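Local coordinates for putative sugar ABC transport system, substrate-binding protein (Bordetella parapertussis, PDB 5IX8) that probably binds a sugar or related small solute in the periplasm and hands it to an ABC transporter for uptake, at residues Q14-G19 / Y264-H269; I10-P15 / S44-V49; T230-K235 / A250-V255. All blocks are in the same frame, centred on the assembly; numbering follows the deposited sequence.

Contact 1. Residues Q14-G19 / Y264-H269; sequences QPLKLG and YAIREH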
ATOM      1  N   GLN A  14     -23.185   9.310 -17.239  0.54 18.03           N
ATOM      2  CA  GLN A  14     -22.346  10.264 -17.972  0.54 18.90           C
ATOM      3  C   GLN A  14     -21.023   9.596 -18.356  0.54 17.77           C
ATOM      4  O   GLN A  14     -20.456   8.848 -17.553  0.54 17.88           O
ATOM      5  CB  GLN A  14     -22.054  11.512 -17.111  0.54 20.90           C
ATOM      6  CG  GLN A  14     -23.278  12.291 -16.590  0.54 23.36           C
ATOM      7  CD  GLN A  14     -22.926  13.436 -15.616  0.54 24.89           C
ATOM      8  OE1 GLN A  14     -21.774  13.882 -15.527  0.54 25.34           O
ATOM      9  NE2 GLN A  14     -23.933  13.910 -14.875  0.54 25.57           N
ATOM     10  N   PRO A  15     -20.505   9.831 -19.562  1.00 17.55           N
ATOM     11  CA  PRO A  15     -19.205   9.235 -19.921  1.00 17.48           C
ATOM     12  C   PRO A  15     -18.143   9.609 -18.901  1.00 16.12           C
ATOM     13  O   PRO A  15     -18.041  10.764 -18.473  1.00 16.21           O
ATOM     14  CB  PRO A  15     -18.892   9.832 -21.297  1.00 16.92           C
ATOM     15  CG  PRO A  15     -20.252  10.183 -21.865  1.00 18.40           C
ATOM     16  CD  PRO A  15     -21.148  10.526 -20.690  1.00 18.13           C
ATOM     17  N   LEU A  16     -17.358   8.618 -18.498  1.00 14.94           N
ATOM     18  CA  LEU A  16     -16.372   8.802 -17.446  1.00 14.35           C
ATOM     19  C   LEU A  16     -15.116   8.038 -17.827  1.00 14.43           C
ATOM     20  O   LEU A  16     -15.145   6.807 -17.935  1.00 15.10           O
ATOM     21  CB  LEU A  16     -16.928   8.327 -16.100  1.00 14.14           C
ATOM     22  CG  LEU A  16     -16.222   8.844 -14.829  1.00 15.06           C
ATOM     23  CD1 LEU A  16     -17.046   8.499 -13.605  1.00 15.32           C
ATOM     24  CD2 LEU A  16     -14.742   8.336 -14.676  1.00 17.45           C
ATOM     25  N   LYS A  17     -14.021   8.760 -18.033  1.00 13.55           N
ATOM     26  CA  LYS A  17     -12.742   8.170 -18.431  1.00 13.87           C
ATOM     27  C   LYS A  17     -11.705   8.366 -17.339  1.00 13.53           C
ATOM     28  O   LYS A  17     -11.563   9.472 -16.793  1.00 14.38           O
ATOM     29  CB  LYS A  17     -12.224   8.803 -19.738  1.00 16.50           C
ATOM     30  CG  LYS A  17     -13.146   8.581 -20.932  1.00 19.11           C
ATOM     31  CD  LYS A  17     -12.828   9.578 -22.090  1.00 24.81           C
ATOM     32  CE  LYS A  17     -11.511   9.331 -22.745  1.00 27.34           C
ATOM     33  NZ  LYS A  17     -11.483   9.720 -24.217  1.00 30.00           N
ATOM     34  N   LEU A  18     -10.985   7.300 -17.021  1.00 11.88           N
ATOM     35  CA  LEU A  18      -9.909   7.343 -16.037  1.00 12.64           C
ATOM     36  C   LEU A  18      -8.563   7.099 -16.703  1.00 13.61           C
ATOM     37  O   LEU A  18      -8.443   6.230 -17.577  1.00 14.64           O
ATOM     38  CB  LEU A  18     -10.085   6.270 -14.946  1.00 13.63           C
ATOM     39  CG  LEU A  18     -11.394   6.244 -14.164  1.00 13.32           C
ATOM     40  CD1 LEU A  18     -11.476   4.973 -13.269  1.00 14.19           C
ATOM     41  CD2 LEU A  18     -11.467   7.462 -13.334  1.00 14.92           C
ATOM     42  N   GLY A  19      -7.540   7.804 -16.240  1.00 13.21           N
ATOM     43  CA  GLY A  19      -6.151   7.421 -16.498  1.00 13.76           C
ATOM     44  C   GLY A  19      -5.520   7.089 -15.163  1.00 13.64           C
ATOM     45  O   GLY A  19      -5.734   7.805 -14.193  1.00 14.91           O
ATOM     46  N   TYR A 264     -16.507   5.730  -6.084  1.00 10.76           N
ATOM     47  CA  TYR A 264     -16.446   7.105  -5.596  1.00 10.46           C
ATOM     48  C   TYR A 264     -16.392   8.089  -6.756  1.00 10.54           C
ATOM     49  O   TYR A 264     -17.044   9.155  -6.710  1.00 11.07           O
ATOM     50  CB  TYR A 264     -15.214   7.310  -4.688  1.00  9.91           C
ATOM     51  CG  TYR A 264     -15.357   6.866  -3.239  1.00 10.83           C
ATOM     52  CD1 TYR A 264     -15.717   5.549  -2.909  1.00 10.62           C
ATOM     53  CD2 TYR A 264     -15.121   7.774  -2.201  1.00 10.49           C
ATOM     54  CE1 TYR A 264     -15.858   5.164  -1.593  1.00 11.63           C
ATOM     55  CE2 TYR A 264     -15.246   7.401  -0.858  1.00 11.77           C
ATOM     56  CZ  TYR A 264     -15.617   6.104  -0.561  1.00 12.97           C
ATOM     57  OH  TYR A 264     -15.740   5.732   0.759  1.00 13.52           O
ATOM     58  N   ALA A 265     -15.604   7.758  -7.796  1.00 10.57           N
ATOM     59  CA  ALA A 265     -15.475   8.664  -8.944  1.00 10.59           C
ATOM     60  C   ALA A 265     -16.820   8.872  -9.648  1.00  9.65           C
ATOM     61  O   ALA A 265     -17.134  10.001 -10.073  1.00 10.22           O
ATOM     62  CB  ALA A 265     -14.431   8.140  -9.940  1.00 12.52           C
ATOM     63  N   ILE A 266     -17.622   7.804  -9.804  1.00  9.04           N
ATOM     64  CA  ILE A 266     -18.916   7.974 -10.479  1.00 10.10           C
ATOM     65  C   ILE A 266     -19.776   8.953  -9.710  1.00 10.96           C
ATOM     66  O   ILE A 266     -20.427   9.840 -10.296  1.00 11.87           O
ATOM     67  CB  ILE A 266     -19.648   6.630 -10.629  1.00 10.52           C
ATOM     68  CG1 ILE A 266     -18.890   5.689 -11.559  1.00 11.15           C
ATOM     69  CG2 ILE A 266     -21.060   6.844 -11.175  1.00 12.50           C
ATOM     70  CD1 ILE A 266     -19.358   4.232 -11.456  1.00 11.54           C
ATOM     71  N   ARG A 267     -19.794   8.810  -8.385  1.00  9.93           N
ATOM     72  CA  ARG A 267     -20.596   9.697  -7.553  1.00 10.11           C
ATOM     73  C   ARG A 267     -20.091  11.120  -7.638  1.00 11.08           C
ATOM     74  O   ARG A 267     -20.884  12.061  -7.780  1.00 12.19           O
ATOM     75  CB  ARG A 267     -20.587   9.175  -6.113  1.00 10.02           C
ATOM     76  CG  ARG A 267     -21.465   7.924  -6.013  1.00  9.33           C
ATOM     77  CD  ARG A 267     -21.213   7.233  -4.689  1.00 11.29           C
ATOM     78  NE  ARG A 267     -22.230   6.204  -4.467  1.00 12.00           N
ATOM     79  CZ  ARG A 267     -22.161   4.977  -4.956  1.00 12.89           C
ATOM     80  NH1 ARG A 267     -21.089   4.570  -5.657  1.00 13.13           N
ATOM     81  NH2 ARG A 267     -23.156   4.158  -4.703  1.00 14.43           N
ATOM     82  N   GLU A 268     -18.774  11.312  -7.534  1.00 11.84           N
ATOM     83  CA  GLU A 268     -18.229  12.671  -7.625  1.00 13.39           C
ATOM     84  C   GLU A 268     -18.596  13.298  -8.963  1.00 12.94           C
ATOM     85  O   GLU A 268     -19.067  14.442  -9.025  1.00 13.42           O
ATOM     86  CB  GLU A 268     -16.712  12.632  -7.449  1.00 15.13           C
ATOM     87  CG  GLU A 268     -16.105  13.900  -6.830  1.00 17.96           C
ATOM     88  CD  GLU A 268     -15.909  15.038  -7.823  1.00 21.71           C
ATOM     89  OE1 GLU A 268     -15.790  14.781  -9.047  1.00 21.77           O
ATOM     90  OE2 GLU A 268     -15.859  16.212  -7.365  1.00 24.81           O
ATOM     91  N   HIS A 269     -18.466  12.519 -10.031  1.00 11.77           N
ATOM     92  CA  HIS A 269     -18.684  13.015 -11.384  1.00 13.07           C
ATOM     93  C   HIS A 269     -20.128  13.425 -11.614  1.00 14.49           C
ATOM     94  O   HIS A 269     -20.394  14.409 -12.325  1.00 17.56           O
ATOM     95  CB  HIS A 269     -18.273  11.933 -12.374  1.00 14.30           C
ATOM     96  CG  HIS A 269     -18.112  12.421 -13.774  1.00 16.86           C
ATOM     97  ND1 HIS A 269     -18.704  11.797 -14.845  1.00 19.30           N
ATOM     98  CD2 HIS A 269     -17.398  13.457 -14.285  1.00 19.00           C
ATOM     99  CE1 HIS A 269     -18.360  12.418 -15.963  1.00 19.54           C
ATOM    100  NE2 HIS A 269     -17.592  13.446 -15.650  1.00 20.35           N
TER
HETATM  101  O   HOH W   1     -20.245   9.464 -14.906  1.00 18.32           O
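The imidazole of His269 has the amide oxygen OE1 of Gln14 over one face, 3.6 Å above the ring plane and offset toward the rim, with the amide turned 60° against the ring. That oxygen should be taken with some reserve, since Gln14 is modelled in two conformers. A water sits in the ring plane at the edge, 2.8 Å from His269 ND1, and it donates to Gln14 O at 2.7 Å, tying the ring to the backbone of the 14-19 segment. Two other approaches are oblique. Pro15 O comes to 3.0 Å from His269 CE1, the carbon between the two ring nitrogens, and Leu16 supplies an off-centre CH-pi contact, its CG lying 4.3 Å from the ring centroid. In a periplasmic binding protein this is where the last turns of a long helix, 254-270, lie against the entry to strand 17-22, an inner strand of the parallel sheet in one lobe. Leu16 packs between them: with CG anti to its own N (chi1 -161°), the side chain runs toward the helix, and it lies alongside that of His269, the two pointing opposite ways. Its CD1 ends 3.7 Å from Ile266 CA and 3.8 Å from Ala265 O, right on the helix backbone, while the same methyl meets Ile266 CG1 at 3.9 Å. Tyr77 of strand 77-80 also touches the Leu16 side chain.

Contact 2. Residues I10-P15 / S44-V49; sequences IVARQP and SNVEVV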
ATOM      1  N   ILE A  10     -23.012   1.312  -8.289  1.00 12.03           N
ATOM      2  CA  ILE A  10     -23.866   1.898  -9.300  1.00 13.30           C
ATOM      3  C   ILE A  10     -23.109   1.960 -10.620  1.00 13.02           C
ATOM      4  O   ILE A  10     -21.948   1.551 -10.727  1.00 13.57           O
ATOM      5  CB  ILE A  10     -24.398   3.284  -8.898  1.00 16.83           C
ATOM      6  CG1 ILE A  10     -23.248   4.261  -8.667  1.00 16.29           C
ATOM      7  CG2 ILE A  10     -25.392   3.174  -7.680  1.00 17.62           C
ATOM      8  CD1 ILE A  10     -23.767   5.699  -8.546  1.00 17.64           C
ATOM      9  N   VAL A  11     -23.793   2.477 -11.637  1.00 11.29           N
ATOM     10  CA  VAL A  11     -23.292   2.502 -13.005  1.00 12.51           C
ATOM     11  C   VAL A  11     -23.283   3.934 -13.505  1.00 12.28           C
ATOM     12  O   VAL A  11     -24.254   4.670 -13.293  1.00 13.27           O
ATOM     13  CB  VAL A  11     -24.184   1.631 -13.896  1.00 13.72           C
ATOM     14  CG1 VAL A  11     -23.687   1.671 -15.327  1.00 14.19           C
ATOM     15  CG2 VAL A  11     -24.229   0.219 -13.334  1.00 15.79           C
ATOM     16  N   ALA A  12     -22.196   4.324 -14.169  1.00 11.68           N
ATOM     17  CA  ALA A  12     -22.090   5.669 -14.724  1.00 11.88           C
ATOM     18  C   ALA A  12     -23.101   5.825 -15.843  1.00 12.42           C
ATOM     19  O   ALA A  12     -23.286   4.915 -16.667  1.00 13.34           O
ATOM     20  CB  ALA A  12     -20.678   5.934 -15.264  1.00 11.82           C
ATOM     21  N   ARG A  13     -23.794   6.958 -15.840  1.00 12.09           N
ATOM     22  CA  ARG A  13     -24.619   7.359 -16.957  1.00 14.21           C
ATOM     23  C   ARG A  13     -23.914   8.385 -17.830  1.00 17.74           C
ATOM     24  O   ARG A  13     -24.019   8.325 -19.049  1.00 21.19           O
ATOM     25  CB  ARG A  13     -25.979   7.879 -16.450  1.00 15.43           C
ATOM     26  CG  ARG A  13     -26.835   6.807 -15.726  1.00 16.18           C
ATOM     27  CD  ARG A  13     -26.995   5.532 -16.586  1.00 16.84           C
ATOM     28  NE  ARG A  13     -28.068   4.656 -16.100  1.00 15.70           N
ATOM     29  CZ  ARG A  13     -27.974   3.897 -15.003  1.00 15.66           C
ATOM     30  NH1 ARG A  13     -26.869   3.943 -14.254  1.00 15.30           N
ATOM     31  NH2 ARG A  13     -28.982   3.108 -14.638  1.00 14.71           N
ATOM     32  N   GLN A  14     -23.185   9.310 -17.239  0.54 18.03           N
ATOM     33  CA  GLN A  14     -22.346  10.264 -17.972  0.54 18.90           C
ATOM     34  C   GLN A  14     -21.023   9.596 -18.356  0.54 17.77           C
ATOM     35  O   GLN A  14     -20.456   8.848 -17.553  0.54 17.88           O
ATOM     36  CB  GLN A  14     -22.054  11.512 -17.111  0.54 20.90           C
ATOM     37  CG  GLN A  14     -23.278  12.291 -16.590  0.54 23.36           C
ATOM     38  CD  GLN A  14     -22.926  13.436 -15.616  0.54 24.89           C
ATOM     39  OE1 GLN A  14     -21.774  13.882 -15.527  0.54 25.34           O
ATOM     40  NE2 GLN A  14     -23.933  13.910 -14.875  0.54 25.57           N
ATOM     41  N   PRO A  15     -20.505   9.831 -19.562  1.00 17.55           N
ATOM     42  CA  PRO A  15     -19.205   9.235 -19.921  1.00 17.48           C
ATOM     43  C   PRO A  15     -18.143   9.609 -18.901  1.00 16.12           C
ATOM     44  O   PRO A  15     -18.041  10.764 -18.473  1.00 16.21           O
ATOM     45  CB  PRO A  15     -18.892   9.832 -21.297  1.00 16.92           C
ATOM     46  CG  PRO A  15     -20.252  10.183 -21.865  1.00 18.40           C
ATOM     47  CD  PRO A  15     -21.148  10.526 -20.690  1.00 18.13           C
ATOM     48  N   SER A  44     -19.371  -1.073 -14.528  1.00 10.17           N
ATOM     49  CA  SER A  44     -19.945   0.200 -14.125  1.00 10.94           C
ATOM     50  C   SER A  44     -19.990   1.239 -15.237  1.00 10.70           C
ATOM     51  O   SER A  44     -20.213   2.419 -14.942  1.00 11.13           O
ATOM     52  CB  SER A  44     -19.152   0.783 -12.939  1.00 13.46           C
ATOM     53  OG  SER A  44     -19.054  -0.154 -11.865  1.00 15.09           O
ATOM     54  N   ASN A  45     -19.749   0.849 -16.493  1.00 10.30           N
ATOM     55  CA  ASN A  45     -19.761   1.777 -17.636  1.00  9.43           C
ATOM     56  C   ASN A  45     -18.726   2.899 -17.488  1.00 10.58           C
ATOM     57  O   ASN A  45     -18.996   4.070 -17.788  1.00 12.82           O
ATOM     58  CB  ASN A  45     -21.153   2.362 -17.867  1.00 11.45           C
ATOM     59  CG  ASN A  45     -21.230   3.114 -19.190  1.00 12.79           C
ATOM     60  OD1 ASN A  45     -20.652   2.669 -20.199  1.00 14.39           O
ATOM     61  ND2 ASN A  45     -21.937   4.247 -19.199  1.00 13.49           N
ATOM     62  N   VAL A  46     -17.534   2.546 -17.028  1.00  9.36           N
ATOM     63  CA  VAL A  46     -16.427   3.487 -16.883  1.00  9.78           C
ATOM     64  C   VAL A  46     -15.319   3.019 -17.801  1.00 11.16           C
ATOM     65  O   VAL A  46     -15.074   1.808 -17.923  1.00 12.80           O
ATOM     66  CB  VAL A  46     -15.937   3.575 -15.420  1.00 10.73           C
ATOM     67  CG1 VAL A  46     -14.616   4.340 -15.333  1.00 11.34           C
ATOM     68  CG2 VAL A  46     -17.033   4.271 -14.572  1.00 10.87           C
ATOM     69  N   GLU A  47     -14.652   3.968 -18.463  1.00 12.45           N
ATOM     70  CA  GLU A  47     -13.572   3.641 -19.387  1.00 14.84           C
ATOM     71  C   GLU A  47     -12.229   3.915 -18.726  1.00 14.96           C
ATOM     72  O   GLU A  47     -11.991   5.023 -18.228  1.00 16.26           O
ATOM     73  CB  GLU A  47     -13.694   4.471 -20.662  1.00 18.29           C
ATOM     74  CG  GLU A  47     -12.649   4.160 -21.687  1.00 22.46           C
ATOM     75  CD  GLU A  47     -12.766   5.045 -22.911  1.00 27.46           C
ATOM     76  OE1 GLU A  47     -13.779   5.763 -23.032  1.00 28.18           O
ATOM     77  OE2 GLU A  47     -11.845   5.030 -23.751  1.00 30.53           O
ATOM     78  N   VAL A  48     -11.359   2.912 -18.709  1.00 14.35           N
ATOM     79  CA  VAL A  48      -9.982   3.083 -18.266  1.00 15.48           C
ATOM     80  C   VAL A  48      -9.147   3.248 -19.523  1.00 16.33           C
ATOM     81  O   VAL A  48      -8.972   2.301 -20.300  1.00 18.35           O
ATOM     82  CB  VAL A  48      -9.507   1.897 -17.426  1.00 16.63           C
ATOM     83  CG1 VAL A  48      -8.035   2.101 -16.956  1.00 15.27           C
ATOM     84  CG2 VAL A  48     -10.492   1.680 -16.260  1.00 17.82           C
ATOM     85  N   VAL A  49      -8.665   4.465 -19.748  1.00 15.77           N
ATOM     86  CA  VAL A  49      -7.985   4.749 -21.009  1.00 17.08           C
ATOM     87  C   VAL A  49      -6.560   4.214 -21.005  1.00 17.82           C
ATOM     88  O   VAL A  49      -6.044   3.761 -22.040  1.00 19.76           O
ATOM     89  CB  VAL A  49      -8.003   6.259 -21.268  1.00 19.56           C
ATOM     90  CG1 VAL A  49      -7.190   6.599 -22.505  1.00 22.26           C
ATOM     91  CG2 VAL A  49      -9.426   6.708 -21.391  1.00 21.20           C
TER
HETATM   92  O   HOH W   2     -21.180  -1.151 -10.402  1.00 28.73           O
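Ala12 is held from both ends of its residue. Its N donates to Ser44 O at 2.9 Å in a nearly straight bond (165°), and its O receives ND2 of Asn45, also at 2.9 Å. The second bond is straight at the hydrogen (172°) and lies in the plane of the Asn45 amide, yet ND2 stands well above the plane of the Ala12 carbonyl. Asn45 reaches it because CG is anti to the backbone N (chi1 -169°), from a residue whose backbone is in the left-handed helical region. The buried Ala12 methyl fills the tight part of the contact, wedged against Ser44 O and Asn45 O, with CG2 of Val46 4.1 Å from Ala12 CB. These pieces belong to a beta-alpha-beta crossover: helix 28-43 has just ended, and the chain turns here into edge strand 47-53, while the N-terminal loop 10-15 runs past the turn on its way to neighbouring strand 17-22. Packing is thinner on the outer side. Val11 is exposed and crosses Asn45 at about a right angle, its CG1 3.7 Å from Asn45 CB. Further along, a water donates to Ile10 O and to Ser44 OG, each at 2.8 Å; the hydroxyl's stronger partner is Glu40 O in the last turn of the helix.

Contact 3. Residues T230-K235 / A250-V255; sequences TSAMVK and ASEPGV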
ATOM      1  N   THR A 230       5.608  -8.235   8.250  1.00 12.77           N
ATOM      2  CA  THR A 230       5.611  -7.524   6.989  1.00 13.31           C
ATOM      3  C   THR A 230       4.177  -7.155   6.630  1.00 14.11           C
ATOM      4  O   THR A 230       3.255  -7.283   7.442  1.00 13.74           O
ATOM      5  CB  THR A 230       6.293  -8.391   5.922  1.00 14.99           C
ATOM      6  OG1 THR A 230       6.582  -7.611   4.750  1.00 15.47           O
ATOM      7  CG2 THR A 230       5.412  -9.561   5.551  1.00 16.87           C
ATOM      8  N   SER A 231       3.996  -6.665   5.402  1.00 15.50           N
ATOM      9  CA  SER A 231       2.702  -6.176   4.980  1.00 17.27           C
ATOM     10  C   SER A 231       2.490  -6.518   3.517  1.00 16.73           C
ATOM     11  O   SER A 231       3.444  -6.582   2.744  1.00 18.24           O
ATOM     12  CB  SER A 231       2.613  -4.664   5.225  1.00 19.39           C
ATOM     13  OG  SER A 231       1.298  -4.203   4.961  1.00 21.76           O
ATOM     14  N   ALA A 232       1.227  -6.771   3.172  1.00 15.28           N
ATOM     15  CA  ALA A 232       0.727  -7.020   1.822  1.00 15.51           C
ATOM     16  C   ALA A 232       0.991  -8.455   1.377  1.00 15.82           C
ATOM     17  O   ALA A 232       2.127  -8.825   1.067  1.00 17.60           O
ATOM     18  CB  ALA A 232       1.309  -6.030   0.810  1.00 16.51           C
HETATM   19  N   MSE A 233      -0.065  -9.264   1.335  1.00 14.66           N
HETATM   20  CA  MSE A 233       0.086 -10.684   1.072  1.00 14.70           C
HETATM   21  C   MSE A 233       0.466 -11.014  -0.349  1.00 14.77           C
HETATM   22  O   MSE A 233      -0.024 -10.391  -1.286  1.00 15.25           O
HETATM   23  CB  MSE A 233      -1.214 -11.424   1.381  1.00 14.88           C
HETATM   24  CG  MSE A 233      -1.527 -11.453   2.900  1.00 15.38           C
HETATM   25 SE   MSE A 233      -0.431 -12.752   3.851  0.57 17.20          SE
HETATM   26  CE  MSE A 233      -1.101 -14.413   3.086  1.00 18.13           C
ATOM     27  N   VAL A 234       1.297 -12.047  -0.479  1.00 15.12           N
ATOM     28  CA  VAL A 234       1.425 -12.811  -1.715  1.00 16.04           C
ATOM     29  C   VAL A 234       1.217 -14.276  -1.349  1.00 17.45           C
ATOM     30  O   VAL A 234       1.386 -14.673  -0.195  1.00 18.34           O
ATOM     31  CB  VAL A 234       2.796 -12.603  -2.399  1.00 17.58           C
ATOM     32  CG1 VAL A 234       2.964 -11.152  -2.854  1.00 18.15           C
ATOM     33  CG2 VAL A 234       3.890 -12.963  -1.442  1.00 19.53           C
ATOM     34  N   LYS A 235       0.851 -15.082  -2.355  1.00 17.87           N
ATOM     35  CA  LYS A 235       0.526 -16.490  -2.122  1.00 21.03           C
ATOM     36  C   LYS A 235       1.590 -17.200  -1.289  1.00 21.07           C
ATOM     37  O   LYS A 235       1.267 -17.967  -0.374  1.00 21.54           O
ATOM     38  CB  LYS A 235       0.355 -17.198  -3.472  1.00 25.09           C
ATOM     39  CG  LYS A 235       0.101 -18.705  -3.373  1.00 30.06           C
ATOM     40  CD  LYS A 235      -1.256 -19.001  -2.747  1.00 34.22           C
ATOM     41  CE  LYS A 235      -1.339 -20.451  -2.216  1.00 36.76           C
ATOM     42  NZ  LYS A 235      -0.928 -21.488  -3.235  1.00 38.52           N
ATOM     43  N   ALA A 250       0.317  -7.727   7.535  1.00 12.40           N
ATOM     44  CA  ALA A 250      -0.848  -6.859   7.427  1.00 13.76           C
ATOM     45  C   ALA A 250      -1.477  -7.026   6.041  1.00 14.41           C
ATOM     46  O   ALA A 250      -0.768  -7.056   5.035  1.00 15.49           O
ATOM     47  CB  ALA A 250      -0.440  -5.414   7.698  1.00 15.50           C
ATOM     48  N   SER A 251      -2.804  -7.190   5.989  1.00 13.65           N
ATOM     49  CA  SER A 251      -3.503  -7.252   4.701  1.00 14.56           C
ATOM     50  C   SER A 251      -3.557  -5.855   4.088  1.00 15.30           C
ATOM     51  O   SER A 251      -3.920  -4.900   4.768  1.00 18.16           O
ATOM     52  CB  SER A 251      -4.934  -7.804   4.901  1.00 16.20           C
ATOM     53  OG  SER A 251      -5.774  -7.627   3.753  1.00 17.83           O
ATOM     54  N   GLU A 252      -3.173  -5.719   2.819  1.00 13.66           N
ATOM     55  CA  GLU A 252      -3.370  -4.468   2.086  1.00 13.92           C
ATOM     56  C   GLU A 252      -4.301  -4.753   0.917  1.00 15.23           C
ATOM     57  O   GLU A 252      -3.867  -5.307  -0.109  1.00 16.32           O
ATOM     58  CB  GLU A 252      -2.041  -3.898   1.614  1.00 14.21           C
ATOM     59  CG  GLU A 252      -1.210  -3.432   2.812  1.00 17.44           C
ATOM     60  CD  GLU A 252       0.035  -2.655   2.409  1.00 19.91           C
ATOM     61  OE1 GLU A 252      -0.094  -1.564   1.805  1.00 21.02           O
ATOM     62  OE2 GLU A 252       1.155  -3.142   2.681  1.00 20.92           O
ATOM     63  N   PRO A 253      -5.570  -4.470   1.050  1.00 16.47           N
ATOM     64  CA  PRO A 253      -6.568  -4.924   0.063  1.00 16.59           C
ATOM     65  C   PRO A 253      -6.657  -4.002  -1.154  1.00 15.32           C
ATOM     66  O   PRO A 253      -7.577  -3.215  -1.315  1.00 14.58           O
ATOM     67  CB  PRO A 253      -7.861  -4.926   0.884  1.00 19.13           C
ATOM     68  CG  PRO A 253      -7.663  -3.843   1.845  1.00 19.13           C
ATOM     69  CD  PRO A 253      -6.206  -3.890   2.240  1.00 18.56           C
ATOM     70  N   GLY A 254      -5.659  -4.116  -2.038  1.00 14.02           N
ATOM     71  CA  GLY A 254      -5.586  -3.227  -3.189  1.00 12.75           C
ATOM     72  C   GLY A 254      -6.809  -3.354  -4.082  1.00 12.31           C
ATOM     73  O   GLY A 254      -7.248  -2.375  -4.683  1.00 11.13           O
ATOM     74  N   VAL A 255      -7.332  -4.580  -4.225  1.00 11.99           N
ATOM     75  CA  VAL A 255      -8.432  -4.811  -5.154  1.00 11.20           C
ATOM     76  C   VAL A 255      -9.643  -4.014  -4.713  1.00 10.16           C
ATOM     77  O   VAL A 255     -10.248  -3.303  -5.512  1.00 11.59           O
ATOM     78  CB  VAL A 255      -8.767  -6.308  -5.260  1.00 13.26           C
ATOM     79  CG1 VAL A 255     -10.055  -6.506  -6.061  1.00 14.91           C
ATOM     80  CG2 VAL A 255      -7.619  -7.078  -5.913  1.00 13.16           C
TER
HETATM   81  O   HOH W   3      -2.666  -8.115   1.373  1.00 18.27           O
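Ser231 and Glu252 make the shortest link of this buried contact: the hydroxyl OG of Ser231 donates to Glu252 OE2 at 2.5 Å, meeting the carboxylate from above its plane, 36° out of it. Ser231 carries OG anti to its N (chi1 -173°), and the Glu252 chain, extended beyond CG, reaches back across the methyl of Ala232, whose CB lies 3.4 Å from Glu252 OE2. The Ala250 methyl closes in on the hydroxyl, with CB 3.5 Å from Ser231 OG. Behind these side chains the backbones pair as parallel strands. Ala250 N bonds to Thr230 O at 3.0 Å, and Ala232 N to Ala250 O at 2.7 Å, the latter nearly straight (170°). Beyond the pairing the chains diverge, and one water fills in between them, accepting from Met233 N and Glu252 N, both at 2.8 Å; residue 233 is a selenomethionine. Further out, Thr209 OG1 is hydrogen-bonded to the carbonyl oxygens of Ser231 and Ala232, and Arg158 forms a salt bridge with OE1 of Glu252, leaving each carboxylate oxygen with a partner. From the other lobe, Asn28 ND2 bonds to Met233 O and Phe29 touches Glu252, so helix 28-43 reaches over to both segments. Pro253, centre of an inverse gamma turn, then occupies the N-cap position of helix 254-270. Strand 246-250 lies in one lobe and helix 254-270 packs on the other, so segment 250-255 is a crossing between the lobes, as in periplasmic binding proteins of this family, whose relatives bind sugars in the cleft between them.

Contacts 1 and 2 are neighbours, their centres 6 Å apart, sharing Gln14 and Pro15 and meeting on adjacent strands of one sheet: Leu18 N lies 2.8 Å from Glu47 O, and Leu18 O 2.8 Å from Val49 N. Glu270, next to His269, takes hydrogen bonds from the backbone N of Arg13 and Gln14, so the helix end is bonded to the loop of contact 2 as well. Contact 3 lies about 27 Å from contact 1 and 28 Å from contact 2, centre to centre. Helix 254-270 spans the gap: it starts in contact 3, by the presumed sugar cleft, and ends in contact 1 at the far end of the other lobe. Helix 28-43 runs from contact 3 toward contact 2.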